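Long-range contacts in ferric vibriobactin ABC transporter, periplasmic ferric vibriobactin-binding protein (Vibrio cholerae, PDB 3R5T), which binds the iron complex of the siderophore vibriobactin in the periplasm and probably delivers it to an ABC transporter for import: residues Gly163-Ile167 against Val195-Glu199; Trp150-Val154 against Ser293-Pro297; Val157-Pro161 against Leu282-Ala287. All coordinates share one frame; numbering follows the deposited sequence.

Contact 1. Residues Gly163-Ile167 against Val195-Glu199; sequences GRANI and VVLEE
Two torsions bring Asn-166 and Glu-198 together: the amide turns in between the backbone N and the carbonyl carbon of Asn-166 (chi1 47°), while Glu-198 holds CG opposite its own N (chi1 167°) and runs extended to the carboxylate. The two side chains then lie side by side, pointing the same way, and ND2 of Asn-166 donates to OE1 of Glu-198 at 2.9 Å. The bond is straight and leaves in the amide plane, with the amide and carboxylate planes 29° apart. Asn-166 OD1 is held by Thr-230, and both oxygens of Glu-198 take further backbone N-H groups, OE1 from Ala-227 and OE2 from Gln-226.

Between the backbones, strand 165-169 meets the loop after helix 185-192 through a single beta bridge of Ala-165 with Leu-197. Ala-165 N gives a hydrogen bond to Val-196 O (2.8 Å), and Glu-198 N returns one to Ala-165 O (2.9 Å), that donor standing above the carbonyl plane. CA of Leu-197 adds a CH...O contact to the same oxygen. On the apolar side, CB of Ala-165 rests on CG1 of Val-195 at 3.7 Å, and in one of two modelled conformers of Leu-197 its CD1 touches CD1 of Ile-167 at 3.8 Å.

Arg-164 runs its CG past CG1 of Val-196, then bends at chi3 and lays one guanidinium face over CB of Glu-198. NH1 stays 4.4 Å from OE2 of Glu-198, and a water joins these two atoms instead. A second water links NH2 to Glu-199 N. Gripped by an amide and two backbone N-H groups, the carboxylate of the buried residue Glu-198 is probably ionised, and Arg-164 would add electrostatic support without a direct salt bridge.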
# COMPACT_ATOMS: atom_id res chain seq x y z
N GLY A 163 -14.72 -3.43 -20.26
CA GLY A 163 -13.59 -2.57 -20.58
C GLY A 163 -12.54 -2.52 -19.49
O GLY A 163 -12.21 -3.55 -18.90
N ARG A 164 -12.01 -1.33 -19.23
CA ARG A 164 -10.89 -1.16 -18.32
C ARG A 164 -11.20 -0.16 -17.23
O ARG A 164 -12.22 0.53 -17.28
CB ARG A 164 -9.66 -0.67 -19.09
CG ARG A 164 -9.35 -1.52 -20.33
CD ARG A 164 -8.04 -1.06 -20.96
NE ARG A 164 -8.15 0.26 -21.55
CZ ARG A 164 -7.10 1.05 -21.78
NH1 ARG A 164 -7.27 2.25 -22.32
NH2 ARG A 164 -5.88 0.63 -21.47
N ALA A 165 -10.31 -0.11 -16.24
CA ALA A 165 -10.44 0.85 -15.15
C ALA A 165 -9.13 1.56 -14.90
O ALA A 165 -8.06 0.99 -15.09
CB ALA A 165 -10.89 0.15 -13.87
N ASN A 166 -9.22 2.82 -14.46
CA ASN A 166 -8.04 3.49 -13.91
C ASN A 166 -8.20 3.70 -12.41
O ASN A 166 -9.29 3.55 -11.86
CB ASN A 166 -7.74 4.83 -14.62
CG ASN A 166 -8.96 5.68 -14.78
OD1 ASN A 166 -9.70 5.93 -13.83
ND2 ASN A 166 -9.19 6.16 -16.02
N ILE A 167 -7.09 4.00 -11.74
CA ILE A 167 -7.08 4.25 -10.31
C ILE A 167 -6.45 5.61 -10.10
O ILE A 167 -5.31 5.84 -10.51
CB ILE A 167 -6.27 3.18 -9.55
CG1 ILE A 167 -6.84 1.79 -9.83
CG2 ILE A 167 -6.29 3.48 -8.05
CD1 ILE A 167 -5.94 0.65 -9.33
N VAL A 195 -9.81 -7.10 -12.94
CA VAL A 195 -9.87 -5.77 -13.52
C VAL A 195 -8.75 -5.60 -14.53
O VAL A 195 -7.63 -6.05 -14.30
CB VAL A 195 -9.72 -4.67 -12.43
CG1 VAL A 195 -9.79 -3.29 -13.07
CG2 VAL A 195 -10.80 -4.83 -11.37
N VAL A 196 -9.05 -4.95 -15.65
CA VAL A 196 -8.05 -4.62 -16.65
C VAL A 196 -7.70 -3.15 -16.48
O VAL A 196 -8.59 -2.28 -16.58
CB VAL A 196 -8.55 -4.91 -18.07
CG1 VAL A 196 -7.49 -4.53 -19.08
CG2 VAL A 196 -8.97 -6.39 -18.21
N LEU A 197 -6.43 -2.87 -16.27
CA LEU A 197 -5.98 -1.53 -15.85
C LEU A 197 -5.50 -0.66 -17.00
O LEU A 197 -4.76 -1.13 -17.87
CB LEU A 197 -4.88 -1.63 -14.80
CG LEU A 197 -5.31 -1.91 -13.35
CD1 LEU A 197 -6.23 -0.80 -12.85
CD2 LEU A 197 -5.99 -3.26 -13.25
N GLU A 198 -5.92 0.61 -16.99
CA GLU A 198 -5.34 1.61 -17.89
C GLU A 198 -4.07 2.15 -17.25
O GLU A 198 -4.03 2.45 -16.04
CB GLU A 198 -6.33 2.74 -18.15
CG GLU A 198 -5.69 3.97 -18.83
CD GLU A 198 -6.70 5.09 -19.05
OE1 GLU A 198 -7.72 5.13 -18.34
OE2 GLU A 198 -6.49 5.91 -19.96
N GLU A 199 -3.02 2.27 -18.05
CA GLU A 199 -1.76 2.87 -17.60
C GLU A 199 -1.72 4.33 -18.04
O GLU A 199 -2.05 4.64 -19.18
CB GLU A 199 -0.56 2.11 -18.19
CG GLU A 199 0.83 2.70 -17.86
CD GLU A 199 1.40 2.23 -16.52
OE1 GLU A 199 2.58 2.50 -16.24
OE2 GLU A 199 0.68 1.59 -15.75
O HOH W 1 -11.84 -4.18 -16.21
O HOH W 2 -3.18 1.65 -20.75
O HOH W 3 -5.66 4.56 -22.37
O HOH W 4 -4.57 3.47 -13.39

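Contact 2. Residues Trp150-Val154 against Ser293-Pro297; sequences WTKQV and SLVMP
Trp-150 and Met-296 form a Met-aromatic contact that joins helix 137-155 to the C-terminal tail following helix 272-286. The indole of Trp-150 leaves the helix with CG opposite the backbone N (chi1 -176°), a setting that carries the ring out to the tail. There its two sides are taken by different residues: CG2 of Val-154, one turn on in the same helix, covers one face near the rim, and Met-296 covers the opposite face.

Met-296 is folded rather than extended. Its CG comes down over the six-membered ring as a CH-pi contact, 3.6 Å from the centroid of that ring in Trp-150. The bend at chi2 (-78°) carries SD back above the five-membered ring of Trp-150, almost on its normal but farther off, 4.6 Å from the centroid. The backbone N of Met-296 is bound by the side chain of Asn-280 from helix 272-286.

Leu-294 fills the flank beside the indole. Its CD2 packs against the carboxamide end of the extended Gln-153 side chain, 3.9 Å from NE2, and its CD1 lies over the backbone of Gln-153 and reaches toward CG2 of Val-154. Ile-279 of helix 272-286 also touches Trp-150 and Val-154, which makes this a three-way junction of two helices and the tail.

A single hydrogen bond crosses the contact and helps fix how the indole is turned: Trp-150 NE1 donates to Leu-294 O at 2.8 Å, with the oxygen near the ring plane and the nitrogen in the carbonyl plane.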
# COMPACT_ATOMS: atom_id res chain seq x y z
N TRP A 150 -8.51 -16.81 -1.95
CA TRP A 150 -9.69 -15.96 -1.85
C TRP A 150 -9.90 -15.11 -3.09
O TRP A 150 -11.03 -15.03 -3.59
CB TRP A 150 -9.56 -15.06 -0.62
CG TRP A 150 -10.77 -14.21 -0.35
CD1 TRP A 150 -12.07 -14.62 -0.26
CD2 TRP A 150 -10.78 -12.80 -0.08
NE1 TRP A 150 -12.89 -13.55 0.02
CE2 TRP A 150 -12.12 -12.42 0.14
CE3 TRP A 150 -9.78 -11.83 -0.01
CZ2 TRP A 150 -12.48 -11.10 0.42
CZ3 TRP A 150 -10.14 -10.52 0.26
CH2 TRP A 150 -11.49 -10.17 0.48
N THR A 151 -8.84 -14.50 -3.61
CA THR A 151 -9.01 -13.63 -4.77
C THR A 151 -9.45 -14.42 -5.99
O THR A 151 -10.17 -13.91 -6.83
CB THR A 151 -7.77 -12.75 -5.09
OG1 THR A 151 -6.61 -13.57 -5.27
CG2 THR A 151 -7.52 -11.75 -3.97
N LYS A 152 -9.01 -15.68 -6.05
CA LYS A 152 -9.46 -16.60 -7.09
C LYS A 152 -10.97 -16.76 -7.03
O LYS A 152 -11.67 -16.63 -8.04
CB LYS A 152 -8.81 -17.96 -6.88
CG LYS A 152 -7.41 -18.07 -7.43
CD LYS A 152 -7.39 -19.00 -8.64
CE LYS A 152 -5.99 -19.13 -9.18
NZ LYS A 152 -5.46 -17.83 -9.67
N GLN A 153 -11.48 -17.02 -5.83
CA GLN A 153 -12.92 -17.20 -5.64
C GLN A 153 -13.67 -15.93 -6.01
O GLN A 153 -14.70 -15.96 -6.68
CB GLN A 153 -13.23 -17.56 -4.20
CG GLN A 153 -12.85 -18.96 -3.76
CD GLN A 153 -13.17 -19.16 -2.29
OE1 GLN A 153 -14.02 -19.98 -1.94
NE2 GLN A 153 -12.53 -18.37 -1.43
N VAL A 154 -13.15 -14.80 -5.55
CA VAL A 154 -13.79 -13.53 -5.81
C VAL A 154 -13.79 -13.22 -7.30
O VAL A 154 -14.81 -12.80 -7.86
CB VAL A 154 -13.09 -12.40 -5.04
CG1 VAL A 154 -13.61 -11.05 -5.50
CG2 VAL A 154 -13.23 -12.59 -3.53
N SER A 293 -21.27 -14.66 0.80
CA SER A 293 -20.58 -15.92 1.04
C SER A 293 -19.06 -15.72 1.00
O SER A 293 -18.31 -16.58 1.45
CB SER A 293 -21.00 -16.98 0.03
OG SER A 293 -22.32 -17.44 0.30
N LEU A 294 -18.62 -14.59 0.47
CA LEU A 294 -17.19 -14.37 0.29
C LEU A 294 -16.60 -13.16 1.03
O LEU A 294 -15.39 -13.03 1.13
CB LEU A 294 -16.85 -14.30 -1.20
CG LEU A 294 -16.97 -15.61 -1.99
CD1 LEU A 294 -16.70 -15.33 -3.45
CD2 LEU A 294 -16.01 -16.65 -1.45
N VAL A 295 -17.44 -12.27 1.56
CA VAL A 295 -16.91 -11.13 2.31
C VAL A 295 -16.08 -11.61 3.50
O VAL A 295 -16.52 -12.47 4.27
CB VAL A 295 -18.03 -10.18 2.78
CG1 VAL A 295 -17.50 -9.17 3.79
CG2 VAL A 295 -18.63 -9.46 1.59
N MET A 296 -14.87 -11.07 3.65
CA MET A 296 -13.98 -11.48 4.73
C MET A 296 -14.23 -10.67 5.99
O MET A 296 -14.37 -9.45 5.94
CB MET A 296 -12.52 -11.35 4.32
CG MET A 296 -11.96 -12.51 3.50
SD MET A 296 -11.54 -13.97 4.48
CE MET A 296 -13.09 -14.87 4.43
N PRO A 297 -14.30 -11.35 7.15
CA PRO A 297 -14.38 -10.63 8.42
C PRO A 297 -13.12 -9.79 8.61
O PRO A 297 -12.02 -10.26 8.31
CB PRO A 297 -14.43 -11.76 9.46
CG PRO A 297 -14.91 -12.96 8.70
CD PRO A 297 -14.34 -12.81 7.33

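Contact 3. Residues Val157-Pro161 against Leu282-Ala287; sequences VLDLP and LLRRFA
Phe-286, in the last turn of helix 272-286, points its side chain at the loop 157-161 and meets it along much of its length. CB sits 3.7 Å from O of Asp-159. At the ring, CG and CD1 lie beneath CD2 of Leu-160, which reaches over the face as a CH-pi contact, 3.8 Å from CD1. From the same side of the ring, obliquely, Asp-159 O nears CD2 of Phe-286 and CD of Pro-161 meets CE2 at 3.6 Å; CZ also lies near the proline CD and CG. CG of Arg-285 covers the opposite face, over the ring centre, and Tyr-261 makes an edge-to-face contact with the ring.

The backbone of Phe-286 is held as well: Asp-159 N donates to Phe-286 O at 2.8 Å, from above the carbonyl plane. The carbonyl used lies in the last turn of the helix.

Earlier in the loop, Leu-158 sends CD2 to Leu-282 O (3.5 Å) and on against Leu-283. CG2 of Val-157 meets CD2 of Leu-283 at 3.7 Å and CB of Ala-287. Such packing of a C-terminal helix against the link into a central beta-sheet belongs to the alpha/beta C-terminal lobe of this periplasmic binding protein.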
# COMPACT_ATOMS: atom_id res chain seq x y z
N VAL A 157 -16.71 -14.56 -9.23
CA VAL A 157 -18.08 -14.12 -8.98
C VAL A 157 -18.33 -12.64 -9.29
O VAL A 157 -19.49 -12.20 -9.33
CB VAL A 157 -18.52 -14.39 -7.52
CG1 VAL A 157 -18.40 -15.87 -7.18
CG2 VAL A 157 -17.71 -13.53 -6.54
N LEU A 158 -17.28 -11.86 -9.52
CA LEU A 158 -17.49 -10.45 -9.85
C LEU A 158 -18.00 -10.28 -11.28
O LEU A 158 -17.52 -10.93 -12.21
CB LEU A 158 -16.21 -9.64 -9.69
CG LEU A 158 -15.55 -9.56 -8.31
CD1 LEU A 158 -14.31 -8.69 -8.39
CD2 LEU A 158 -16.51 -9.04 -7.27
N ASP A 159 -19.00 -9.43 -11.42
CA ASP A 159 -19.45 -9.00 -12.73
C ASP A 159 -19.00 -7.56 -12.92
O ASP A 159 -19.76 -6.62 -12.69
CB ASP A 159 -20.97 -9.10 -12.85
CG ASP A 159 -21.45 -10.54 -13.06
OD1 ASP A 159 -22.63 -10.81 -12.75
OD2 ASP A 159 -20.66 -11.38 -13.52
N LEU A 160 -17.74 -7.39 -13.33
CA LEU A 160 -17.17 -6.06 -13.51
C LEU A 160 -17.72 -5.38 -14.75
O LEU A 160 -18.15 -6.05 -15.70
CB LEU A 160 -15.65 -6.16 -13.62
CG LEU A 160 -14.92 -6.68 -12.38
CD1 LEU A 160 -13.48 -7.07 -12.73
CD2 LEU A 160 -14.95 -5.64 -11.25
N PRO A 161 -17.69 -4.04 -14.76
CA PRO A 161 -18.09 -3.30 -15.96
C PRO A 161 -17.22 -3.72 -17.13
O PRO A 161 -16.08 -4.15 -16.93
CB PRO A 161 -17.80 -1.84 -15.57
CG PRO A 161 -17.83 -1.83 -14.09
CD PRO A 161 -17.24 -3.14 -13.68
N LEU A 282 -15.68 -4.53 -3.58
CA LEU A 282 -15.92 -4.97 -4.95
C LEU A 282 -17.00 -6.07 -4.98
O LEU A 282 -17.85 -6.07 -5.87
CB LEU A 282 -14.63 -5.46 -5.60
CG LEU A 282 -13.54 -4.39 -5.76
CD1 LEU A 282 -12.37 -5.01 -6.47
CD2 LEU A 282 -14.06 -3.18 -6.53
N LEU A 283 -16.96 -6.96 -3.99
CA LEU A 283 -17.98 -8.00 -3.86
C LEU A 283 -19.36 -7.39 -3.67
O LEU A 283 -20.34 -7.80 -4.30
CB LEU A 283 -17.67 -8.92 -2.68
CG LEU A 283 -16.61 -10.00 -2.91
CD1 LEU A 283 -16.14 -10.60 -1.59
CD2 LEU A 283 -17.16 -11.08 -3.83
N ARG A 284 -19.45 -6.41 -2.78
CA ARG A 284 -20.73 -5.77 -2.48
C ARG A 284 -21.31 -5.09 -3.71
O ARG A 284 -22.53 -5.13 -3.92
CB ARG A 284 -20.57 -4.74 -1.35
CG ARG A 284 -20.42 -5.35 0.03
CD ARG A 284 -20.29 -4.28 1.10
NE ARG A 284 -19.60 -4.80 2.27
CZ ARG A 284 -18.38 -4.44 2.66
NH1 ARG A 284 -17.71 -3.50 1.99
NH2 ARG A 284 -17.85 -4.99 3.73
N ARG A 285 -20.47 -4.45 -4.51
CA ARG A 285 -20.99 -3.72 -5.67
C ARG A 285 -21.16 -4.57 -6.92
O ARG A 285 -22.11 -4.38 -7.67
CB ARG A 285 -20.17 -2.48 -6.01
CG ARG A 285 -20.82 -1.67 -7.13
CD ARG A 285 -20.15 -0.35 -7.41
NE ARG A 285 -20.60 0.72 -6.52
CZ ARG A 285 -21.68 1.48 -6.71
NH1 ARG A 285 -22.49 1.30 -7.74
NH2 ARG A 285 -21.95 2.44 -5.83
N PHE A 286 -20.24 -5.50 -7.15
CA PHE A 286 -20.20 -6.22 -8.43
C PHE A 286 -20.59 -7.70 -8.38
O PHE A 286 -20.69 -8.34 -9.42
CB PHE A 286 -18.83 -6.05 -9.11
CG PHE A 286 -18.47 -4.61 -9.40
CD1 PHE A 286 -17.38 -4.02 -8.76
CD2 PHE A 286 -19.20 -3.85 -10.30
CE1 PHE A 286 -17.04 -2.70 -9.02
CE2 PHE A 286 -18.86 -2.53 -10.56
CZ PHE A 286 -17.78 -1.96 -9.92
N ALA A 287 -20.81 -8.25 -7.19
CA ALA A 287 -21.25 -9.63 -7.06
C ALA A 287 -22.71 -9.67 -6.62
O ALA A 287 -23.22 -8.72 -6.05
CB ALA A 287 -20.37 -10.39 -6.09

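In the fold
The three contacts follow the chain out of helix 137-155: contact 2 holds the helix to the tail, contact 3 the loop that follows it to helix 272-286, and contact 1 the strand reached next. Contacts 2 and 3 are neighbours, centres 11 Å apart, sharing a hydrophobic seam in which Leu-294 CD1 meets Val-157 CG2 at 3.7 Å. Contact 3 also reaches contact 1, where Leu-160 CD1 lies 3.7 Å from Val-195 N. Contacts 1 and 2 do not touch, their nearest atoms being about 9 Å apart. Toward the siderophore, the side chain of Ile-167 in contact 1 remains about 9 Å from bound vibriobactin and about 14 Å from the ferric ion.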